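Local coordinates for uncharacterized protein 4E10_S0_1Z6NA_001 (T18) (Artificial gene, PDB 3LEF), which displays a helical gp41 epitope of the HIV-neutralising antibody 4E10 on a computationally designed, thioredoxin-like scaffold, probably meant as an immunogen to elicit antibodies specific for it, at residues R33-S38 and G149-A154; C69-A74 and A144-G149; Q102-E107 and F121-R126. All coordinates share one frame; numbering follows the deposited sequence. Where two conformers were deposited one is given.

Contact 1. Residues R33-S38 and G149-A154; sequences RQKLES and GHLEHA
L151 packs against L36 and K35 where the first turn of helix 151-163 meets the last turns of helix 23-39, a buried helix-helix contact in this thioredoxin-like scaffold. The backbones stand well apart, the CA atoms of L36 and L151 being 7.7 Å from each other, and the side chains of L36, K35 and L151 bridge the interval.

Followed outward, L151 meets L36 first. Its CB lies 3.8 Å from CD1 of L36 and 4.0 Å from CD2, so both methyls of L36 reach the base of the L151 side chain. CG stands beside the backbone N and anti to the carbonyl carbon (chi1 -70°), which carries the branch toward helix 23-39. At the tip, CD1 does most of the touching: it is 3.8 Å from L36 CD2 and 3.9 Å from L36 CD1 and, about at right angles to these, 4.1 Å from CB of K35. CD2, the second methyl, belongs to a different neighbour, as the same leucine also packs on I71 of helix 67-82. L151 thus wedges between two helices, and no hydrogen bond spans the two segments.

L36 is itself buried and leans on L41 in the loop that follows its helix. Helix 23-39 is further joined to helix 67-82 by the salt bridge between E37 and R81. Near the end of helix 23-39, S38 bonds back to Q34 O through both its N and its OG, which arrive from opposite faces of the carbonyl plane. K35 meets L151 chiefly through CB; the rest of its chain runs on extended past the leucine, and NZ hydrogen-bonds to W147 O.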
loop_
_atom_site.group_PDB
_atom_site.type_symbol
_atom_site.label_atom_id
_atom_site.label_comp_id
_atom_site.label_asym_id
_atom_site.label_seq_id
_atom_site.Cartn_x
_atom_site.Cartn_y
_atom_site.Cartn_z
ATOM N N ARG A 33 1.163 14.244 -16.519
ATOM C CA ARG A 33 1.583 15.544 -15.997
ATOM C C ARG A 33 1.987 16.500 -17.132
ATOM O O ARG A 33 1.500 17.620 -17.195
ATOM C CB ARG A 33 2.742 15.363 -15.016
ATOM C CG ARG A 33 2.841 16.460 -13.962
ATOM C CD ARG A 33 4.261 16.621 -13.458
ATOM N NE ARG A 33 4.701 15.468 -12.684
ATOM C CZ ARG A 33 5.728 14.671 -12.993
ATOM N NH1 ARG A 33 6.475 14.886 -14.075
ATOM N NH2 ARG A 33 6.014 13.649 -12.189
ATOM N N GLN A 34 2.866 16.048 -18.024
ATOM C CA GLN A 34 3.266 16.827 -19.204
ATOM C C GLN A 34 2.101 17.334 -20.072
ATOM O O GLN A 34 2.181 18.418 -20.634
ATOM C CB GLN A 34 4.219 16.015 -20.093
ATOM C CG GLN A 34 5.711 16.191 -19.783
ATOM C CD GLN A 34 6.300 17.506 -20.323
ATOM O OE1 GLN A 34 5.603 18.311 -20.946
ATOM N NE2 GLN A 34 7.589 17.725 -20.065
ATOM N N LYS A 35 1.034 16.553 -20.185
ATOM C CA LYS A 35 -0.125 16.939 -20.982
ATOM C C LYS A 35 -0.823 18.148 -20.355
ATOM O O LYS A 35 -1.224 19.072 -21.039
ATOM C CB LYS A 35 -1.097 15.755 -21.095
ATOM C CG LYS A 35 -2.072 15.839 -22.264
ATOM C CD LYS A 35 -2.554 14.453 -22.703
ATOM C CE LYS A 35 -2.933 14.441 -24.178
ATOM N NZ LYS A 35 -3.051 13.042 -24.755
ATOM N N LEU A 36 -0.970 18.128 -19.036
ATOM C CA LEU A 36 -1.508 19.281 -18.307
ATOM C C LEU A 36 -0.552 20.480 -18.327
ATOM O O LEU A 36 -0.983 21.622 -18.461
ATOM C CB LEU A 36 -1.808 18.880 -16.868
ATOM C CG LEU A 36 -3.229 18.468 -16.470
ATOM C CD1 LEU A 36 -4.174 18.459 -17.629
ATOM C CD2 LEU A 36 -3.175 17.128 -15.778
ATOM N N GLU A 37 0.743 20.222 -18.190
ATOM C CA GLU A 37 1.727 21.295 -18.158
ATOM C C GLU A 37 1.794 22.025 -19.496
ATOM O O GLU A 37 2.010 23.239 -19.523
ATOM C CB GLU A 37 3.118 20.761 -17.782
ATOM C CG GLU A 37 3.209 20.086 -16.412
ATOM C CD GLU A 37 3.366 21.051 -15.246
ATOM O OE1 GLU A 37 3.595 20.562 -14.121
ATOM O OE2 GLU A 37 3.265 22.284 -15.439
ATOM N N SER A 38 1.608 21.288 -20.595
ATOM C CA SER A 38 1.613 21.856 -21.957
ATOM C C SER A 38 0.264 22.457 -22.353
ATOM O O SER A 38 0.188 23.601 -22.788
ATOM C CB SER A 38 1.968 20.787 -22.992
ATOM O OG SER A 38 3.145 20.084 -22.645
ATOM N N GLY A 149 -7.412 12.263 -22.125
ATOM C CA GLY A 149 -8.222 13.338 -22.707
ATOM C C GLY A 149 -9.345 13.819 -21.801
ATOM O O GLY A 149 -10.191 14.612 -22.223
ATOM N N HIS A 150 -9.360 13.337 -20.557
ATOM C CA HIS A 150 -10.364 13.750 -19.573
ATOM C C HIS A 150 -9.740 14.172 -18.258
ATOM O O HIS A 150 -10.420 14.224 -17.239
ATOM C CB HIS A 150 -11.367 12.630 -19.309
ATOM C CG HIS A 150 -12.341 12.404 -20.423
ATOM N ND1 HIS A 150 -13.518 13.114 -20.539
ATOM C CD2 HIS A 150 -12.324 11.533 -21.461
ATOM C CE1 HIS A 150 -14.174 12.693 -21.607
ATOM N NE2 HIS A 150 -13.471 11.736 -22.182
ATOM N N LEU A 151 -8.454 14.500 -18.283
ATOM C CA LEU A 151 -7.724 14.887 -17.078
ATOM C C LEU A 151 -8.381 16.046 -16.357
ATOM O O LEU A 151 -8.390 16.118 -15.125
ATOM C CB LEU A 151 -6.290 15.282 -17.442
ATOM C CG LEU A 151 -5.389 14.135 -17.896
ATOM C CD1 LEU A 151 -4.081 14.649 -18.468
ATOM C CD2 LEU A 151 -5.126 13.210 -16.729
ATOM N N GLU A 152 -8.900 16.981 -17.139
ATOM C CA GLU A 152 -9.553 18.157 -16.567
ATOM C C GLU A 152 -10.875 17.785 -15.888
ATOM O O GLU A 152 -11.330 18.496 -15.005
ATOM C CB GLU A 152 -9.747 19.270 -17.619
ATOM C CG GLU A 152 -10.583 18.890 -18.832
ATOM C CD GLU A 152 -10.649 19.998 -19.879
ATOM O OE1 GLU A 152 -11.760 20.267 -20.382
ATOM O OE2 GLU A 152 -9.596 20.598 -20.196
ATOM N N HIS A 153 -11.475 16.654 -16.265
ATOM C CA HIS A 153 -12.732 16.243 -15.634
ATOM C C HIS A 153 -12.581 15.754 -14.181
ATOM O O HIS A 153 -13.506 15.920 -13.389
ATOM C CB HIS A 153 -13.475 15.226 -16.495
ATOM C CG HIS A 153 -14.015 15.806 -17.766
ATOM N ND1 HIS A 153 -13.320 15.772 -18.958
ATOM C CD2 HIS A 153 -15.176 16.455 -18.028
ATOM C CE1 HIS A 153 -14.029 16.371 -19.898
ATOM N NE2 HIS A 153 -15.159 16.795 -19.360
ATOM N N ALA A 154 -11.424 15.193 -13.821
ATOM C CA ALA A 154 -11.173 14.759 -12.435
ATOM C C ALA A 154 -11.131 15.962 -11.513
ATOM O O ALA A 154 -11.680 15.945 -10.410
ATOM C CB ALA A 154 -9.868 13.996 -12.343
#

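Contact 2. Residues C69-A74 and A144-G149; sequences CQINLA and AYLWGG
A Schellman motif ends helix 139-146, which carries the WFDIT core of the 4E10 epitope, and from the last turn that it caps, Y145 reaches across to I71 and N72 on helix 67-82. The start of this second helix carries a CxxC sequence, C66 and C69, resembling that of thioredoxins. G148 takes a positive phi of 90°, and the turn is closed by G149 N to A144 O at 2.8 Å and by G148 N to Y145 O.

The Y145 ring extends toward helix 67-82 because chi1 of 161° sets CG anti to the backbone N. I71 crosses one face: its CD1 makes a CH-pi contact 4.2 Å from the ring centroid, displaced toward the rim, while CG2 sits 3.7 Å from CE1 of the tyrosine. The same CD1 is 4.0 Å from L146 CD1, so the isoleucine tip touches ring and leucine together.

N72 meets the ring at its edge, the amide turned 27° from the ring plane. The stronger polar partner of Y145 OH is D68 OD1, one turn earlier; N72 ND2 adds a weak, bent bond to the hydroxyl at 2.7 Å. N72 OD1 lies in the ring plane, 3.7 Å from Y145 CE1.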
loop_
_atom_site.group_PDB
_atom_site.type_symbol
_atom_site.label_atom_id
_atom_site.label_comp_id
_atom_site.label_asym_id
_atom_site.label_seq_id
_atom_site.Cartn_x
_atom_site.Cartn_y
_atom_site.Cartn_z
ATOM N N CYS A 69 -5.403 5.527 -11.331
ATOM C CA CYS A 69 -4.731 6.348 -10.294
ATOM C C CYS A 69 -3.665 7.207 -10.914
ATOM O O CYS A 69 -3.562 8.382 -10.618
ATOM C CB CYS A 69 -4.077 5.474 -9.225
ATOM S SG CYS A 69 -5.213 4.656 -8.059
ATOM N N GLN A 70 -2.843 6.606 -11.760
ATOM C CA GLN A 70 -1.889 7.340 -12.594
ATOM C C GLN A 70 -2.550 8.536 -13.311
ATOM O O GLN A 70 -2.065 9.666 -13.234
ATOM C CB GLN A 70 -1.289 6.390 -13.639
ATOM C CG GLN A 70 -0.288 5.398 -13.080
ATOM C CD GLN A 70 0.062 4.296 -14.065
ATOM O OE1 GLN A 70 -0.281 4.364 -15.236
ATOM N NE2 GLN A 70 0.764 3.282 -13.590
ATOM N N ILE A 71 -3.648 8.273 -14.023
ATOM C CA ILE A 71 -4.372 9.327 -14.747
ATOM C C ILE A 71 -4.917 10.408 -13.818
ATOM O O ILE A 71 -4.478 11.557 -13.872
ATOM C CB ILE A 71 -5.534 8.749 -15.565
ATOM C CG1 ILE A 71 -5.001 7.877 -16.711
ATOM C CG2 ILE A 71 -6.423 9.865 -16.170
ATOM C CD1 ILE A 71 -5.980 6.858 -17.157
ATOM N N ASN A 72 -5.847 10.032 -12.949
ATOM C CA ASN A 72 -6.641 10.997 -12.195
ATOM C C ASN A 72 -5.887 11.696 -11.072
ATOM O O ASN A 72 -6.195 12.838 -10.760
ATOM C CB ASN A 72 -7.891 10.330 -11.624
ATOM C CG ASN A 72 -8.853 9.878 -12.702
ATOM O OD1 ASN A 72 -9.369 10.702 -13.474
ATOM N ND2 ASN A 72 -9.118 8.560 -12.756
ATOM N N LEU A 73 -4.913 11.025 -10.462
ATOM C CA LEU A 73 -4.104 11.655 -9.424
ATOM C C LEU A 73 -3.040 12.575 -9.994
ATOM O O LEU A 73 -2.619 13.524 -9.318
ATOM C CB LEU A 73 -3.467 10.598 -8.503
ATOM C CG LEU A 73 -4.488 9.702 -7.776
ATOM C CD1 LEU A 73 -3.804 8.699 -6.847
ATOM C CD2 LEU A 73 -5.475 10.584 -6.988
ATOM N N ALA A 74 -2.582 12.310 -11.218
ATOM C CA ALA A 74 -1.680 13.265 -11.869
ATOM C C ALA A 74 -2.421 14.591 -12.034
ATOM O O ALA A 74 -1.873 15.660 -11.794
ATOM C CB ALA A 74 -1.167 12.746 -13.190
ATOM N N ALA A 144 -10.554 7.588 -24.904
ATOM C CA ALA A 144 -9.968 8.950 -24.820
ATOM C C ALA A 144 -9.464 9.278 -23.421
ATOM O O ALA A 144 -8.429 9.921 -23.250
ATOM C CB ALA A 144 -10.999 10.002 -25.267
ATOM N N TYR A 145 -10.215 8.853 -22.414
ATOM C CA TYR A 145 -9.793 8.948 -21.006
ATOM C C TYR A 145 -8.459 8.230 -20.724
ATOM O O TYR A 145 -7.550 8.784 -20.100
ATOM C CB TYR A 145 -10.894 8.358 -20.112
ATOM C CG TYR A 145 -10.452 7.968 -18.712
ATOM C CD1 TYR A 145 -10.287 8.920 -17.731
ATOM C CD2 TYR A 145 -10.216 6.642 -18.381
ATOM C CE1 TYR A 145 -9.876 8.573 -16.451
ATOM C CE2 TYR A 145 -9.814 6.281 -17.124
ATOM C CZ TYR A 145 -9.646 7.257 -16.152
ATOM O OH TYR A 145 -9.242 6.914 -14.893
ATOM N N LEU A 146 -8.339 6.989 -21.173
ATOM C CA LEU A 146 -7.106 6.217 -20.939
ATOM C C LEU A 146 -5.920 6.853 -21.653
ATOM O O LEU A 146 -4.755 6.649 -21.281
ATOM C CB LEU A 146 -7.286 4.770 -21.396
ATOM C CG LEU A 146 -7.523 3.655 -20.366
ATOM C CD1 LEU A 146 -8.150 4.122 -19.052
ATOM C CD2 LEU A 146 -8.336 2.529 -21.022
ATOM N N TRP A 147 -6.233 7.635 -22.681
ATOM C CA TRP A 147 -5.229 8.394 -23.417
ATOM C C TRP A 147 -4.944 9.737 -22.748
ATOM O O TRP A 147 -4.040 10.445 -23.159
ATOM C CB TRP A 147 -5.667 8.583 -24.883
ATOM N N GLY A 148 -5.693 10.072 -21.699
ATOM C CA GLY A 148 -5.500 11.309 -20.960
ATOM C C GLY A 148 -6.292 12.506 -21.454
ATOM O O GLY A 148 -5.904 13.643 -21.223
ATOM N N GLY A 149 -7.412 12.263 -22.125
ATOM C CA GLY A 149 -8.222 13.338 -22.707
ATOM C C GLY A 149 -9.345 13.819 -21.801
ATOM O O GLY A 149 -10.191 14.612 -22.223
#

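Contact 3. Residues Q102-E107 and F121-R126; sequences QRLALE and FNLLGR
R126, on edge strand 123-128 of the thioredoxin-like sheet, reaches over to the loop after helix 93-99 and gives a hydrogen bond from NH1 to the backbone O of L104. This loop holds a type I beta turn from Q102 to A105, closed by A105 N to Q102 O at 2.9 Å, and its L104 carbonyl becomes the polar link to the sheet.

The tight part gathers round L104, a buried leucine. Its CD2 touches L123 CD2 at 3.9 Å, the two side chains crossing at about a right angle, and both leucines also pack on L115 of strand 113-117 and on Y4 of helix 4-10. L104 CB lies 3.7 Å from R126 NH1, and the two side chains run past each other in opposite directions. The hydrogen bond is 3.1 Å long and fairly straight (157° at the hydrogen); NH1 approaches in the carbonyl plane on a lone pair of L104 O. R126 starts with CG between its backbone N and carbonyl carbon (chi1 69°) and then runs extended to NE, which delivers the charged end to the turn.

Toward solvent the contact thins to one leucine. L106, partly exposed, comes at the guanidinium from the opposite direction: CD1 lies over one face, and CD2 is 3.5 Å from R126 NH2. Q102, R103 and A105 are exposed, and R103 turns instead to a salt bridge with D99. In the strand, L124 and G125 both pair with V116 in a classic beta bulge.

One neutral carbonyl at its edge and a methyl over its face thus receive the arginine here; the carbonyl dipole would probably stabilise its positive charge without neutralising it.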
loop_
_atom_site.group_PDB
_atom_site.type_symbol
_atom_site.label_atom_id
_atom_site.label_comp_id
_atom_site.label_asym_id
_atom_site.label_seq_id
_atom_site.Cartn_x
_atom_site.Cartn_y
_atom_site.Cartn_z
ATOM N N GLN A 102 -17.210 0.058 5.430
ATOM C CA GLN A 102 -18.460 0.126 6.181
ATOM C C GLN A 102 -19.021 1.545 6.193
ATOM O O GLN A 102 -20.148 1.764 5.765
ATOM C CB GLN A 102 -18.281 -0.377 7.614
ATOM C CG GLN A 102 -18.191 -1.893 7.740
ATOM C CD GLN A 102 -17.870 -2.333 9.162
ATOM O OE1 GLN A 102 -18.704 -2.209 10.068
ATOM N NE2 GLN A 102 -16.657 -2.852 9.365
ATOM N N ARG A 103 -18.238 2.509 6.665
ATOM C CA ARG A 103 -18.728 3.878 6.791
ATOM C C ARG A 103 -19.190 4.476 5.451
ATOM O O ARG A 103 -20.133 5.287 5.413
ATOM C CB ARG A 103 -17.676 4.778 7.451
ATOM C CG ARG A 103 -16.487 5.137 6.584
ATOM C CD ARG A 103 -15.472 5.945 7.375
ATOM N NE ARG A 103 -14.529 5.088 8.082
ATOM C CZ ARG A 103 -13.500 5.524 8.800
ATOM N NH1 ARG A 103 -13.262 6.821 8.929
ATOM N NH2 ARG A 103 -12.706 4.653 9.395
ATOM N N LEU A 104 -18.542 4.067 4.358
ATOM C CA LEU A 104 -18.897 4.547 3.022
ATOM C C LEU A 104 -19.961 3.684 2.362
ATOM O O LEU A 104 -20.471 4.044 1.306
ATOM C CB LEU A 104 -17.672 4.595 2.116
ATOM C CG LEU A 104 -16.558 5.536 2.567
ATOM C CD1 LEU A 104 -15.379 5.344 1.680
ATOM C CD2 LEU A 104 -17.039 6.993 2.551
ATOM N N ALA A 105 -20.288 2.551 2.980
ATOM C CA ALA A 105 -21.309 1.643 2.450
ATOM C C ALA A 105 -20.901 1.124 1.067
ATOM O O ALA A 105 -21.677 1.207 0.106
ATOM C CB ALA A 105 -22.679 2.338 2.394
ATOM N N LEU A 106 -19.672 0.607 0.990
ATOM C CA LEU A 106 -19.120 0.008 -0.229
ATOM C C LEU A 106 -18.793 -1.454 0.020
ATOM O O LEU A 106 -18.205 -1.797 1.052
ATOM C CB LEU A 106 -17.841 0.727 -0.666
ATOM C CG LEU A 106 -18.002 2.149 -1.209
ATOM C CD1 LEU A 106 -16.640 2.794 -1.417
ATOM C CD2 LEU A 106 -18.828 2.154 -2.509
ATOM N N GLU A 107 -19.174 -2.308 -0.926
ATOM C CA GLU A 107 -18.884 -3.736 -0.849
ATOM C C GLU A 107 -17.457 -4.015 -1.329
ATOM O O GLU A 107 -16.807 -4.945 -0.851
ATOM C CB GLU A 107 -19.884 -4.530 -1.695
ATOM C CG GLU A 107 -21.324 -4.503 -1.173
ATOM C CD GLU A 107 -21.712 -5.770 -0.413
ATOM O OE1 GLU A 107 -20.812 -6.400 0.182
ATOM O OE2 GLU A 107 -22.915 -6.131 -0.412
ATOM N N PHE A 121 -12.483 17.966 8.748
ATOM C CA PHE A 121 -12.609 16.578 8.275
ATOM C C PHE A 121 -14.048 16.056 8.264
ATOM O O PHE A 121 -14.314 14.938 8.714
ATOM C CB PHE A 121 -11.707 15.629 9.086
ATOM C CG PHE A 121 -10.238 15.965 9.004
ATOM C CD1 PHE A 121 -9.636 16.745 9.978
ATOM C CD2 PHE A 121 -9.472 15.517 7.954
ATOM C CE1 PHE A 121 -8.290 17.062 9.898
ATOM C CE2 PHE A 121 -8.137 15.840 7.868
ATOM C CZ PHE A 121 -7.543 16.608 8.844
ATOM N N ASN A 122 -14.968 16.875 7.756
ATOM C CA ASN A 122 -16.326 16.433 7.429
ATOM C C ASN A 122 -16.304 15.971 5.986
ATOM O O ASN A 122 -15.670 16.621 5.160
ATOM C CB ASN A 122 -17.331 17.580 7.566
ATOM C CG ASN A 122 -17.247 18.282 8.913
ATOM O OD1 ASN A 122 -17.293 17.641 9.964
ATOM N ND2 ASN A 122 -17.128 19.609 8.887
ATOM N N LEU A 123 -16.979 14.862 5.678
ATOM C CA LEU A 123 -17.018 14.344 4.299
ATOM C C LEU A 123 -18.013 15.102 3.415
ATOM O O LEU A 123 -19.221 15.055 3.633
ATOM C CB LEU A 123 -17.358 12.847 4.269
ATOM C CG LEU A 123 -17.399 12.229 2.861
ATOM C CD1 LEU A 123 -16.040 12.281 2.207
ATOM C CD2 LEU A 123 -17.906 10.810 2.898
ATOM N N LEU A 124 -17.496 15.771 2.391
ATOM C CA LEU A 124 -18.326 16.555 1.496
ATOM C C LEU A 124 -18.845 15.727 0.310
ATOM O O LEU A 124 -19.884 16.035 -0.288
ATOM C CB LEU A 124 -17.525 17.752 0.992
ATOM C CG LEU A 124 -16.861 18.657 2.040
ATOM C CD1 LEU A 124 -16.359 19.937 1.380
ATOM C CD2 LEU A 124 -17.809 18.993 3.197
ATOM N N GLY A 125 -18.120 14.675 -0.034
ATOM C CA GLY A 125 -18.492 13.848 -1.174
ATOM C C GLY A 125 -17.297 13.072 -1.666
ATOM O O GLY A 125 -16.225 13.125 -1.068
ATOM N N ARG A 126 -17.473 12.355 -2.769
ATOM C CA ARG A 126 -16.404 11.507 -3.273
ATOM C C ARG A 126 -16.385 11.351 -4.797
ATOM O O ARG A 126 -17.394 11.529 -5.479
ATOM C CB ARG A 126 -16.490 10.136 -2.605
ATOM C CG ARG A 126 -17.701 9.339 -3.027
ATOM C CD ARG A 126 -18.147 8.409 -1.922
ATOM N NE ARG A 126 -18.841 7.249 -2.462
ATOM C CZ ARG A 126 -19.521 6.370 -1.735
ATOM N NH1 ARG A 126 -19.620 6.515 -0.419
ATOM N NH2 ARG A 126 -20.122 5.351 -2.343
#

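How the contacts relate
From the N terminus the chain opens contact 1 on helix 23-39, contact 2 on helix 67-82, and contact 3 in the loop after helix 93-99. They close in reverse order: strand 123-128 first completes contact 3, residues 144-149 then complete contact 2, and residues 149-154 complete contact 1. All three are therefore nested, without crossing. Contacts 1 and 2 share G149 and touch, their centres 7 Å apart, tying the C-terminal helices 139-146 and 151-163 to helices 23-39 and 67-82. Contact 3 lies on the opposite side of the chain's centre, its centre 27 Å from that of contact 1 and 23 Å from that of contact 2, and fastens a loop to the sheet edge.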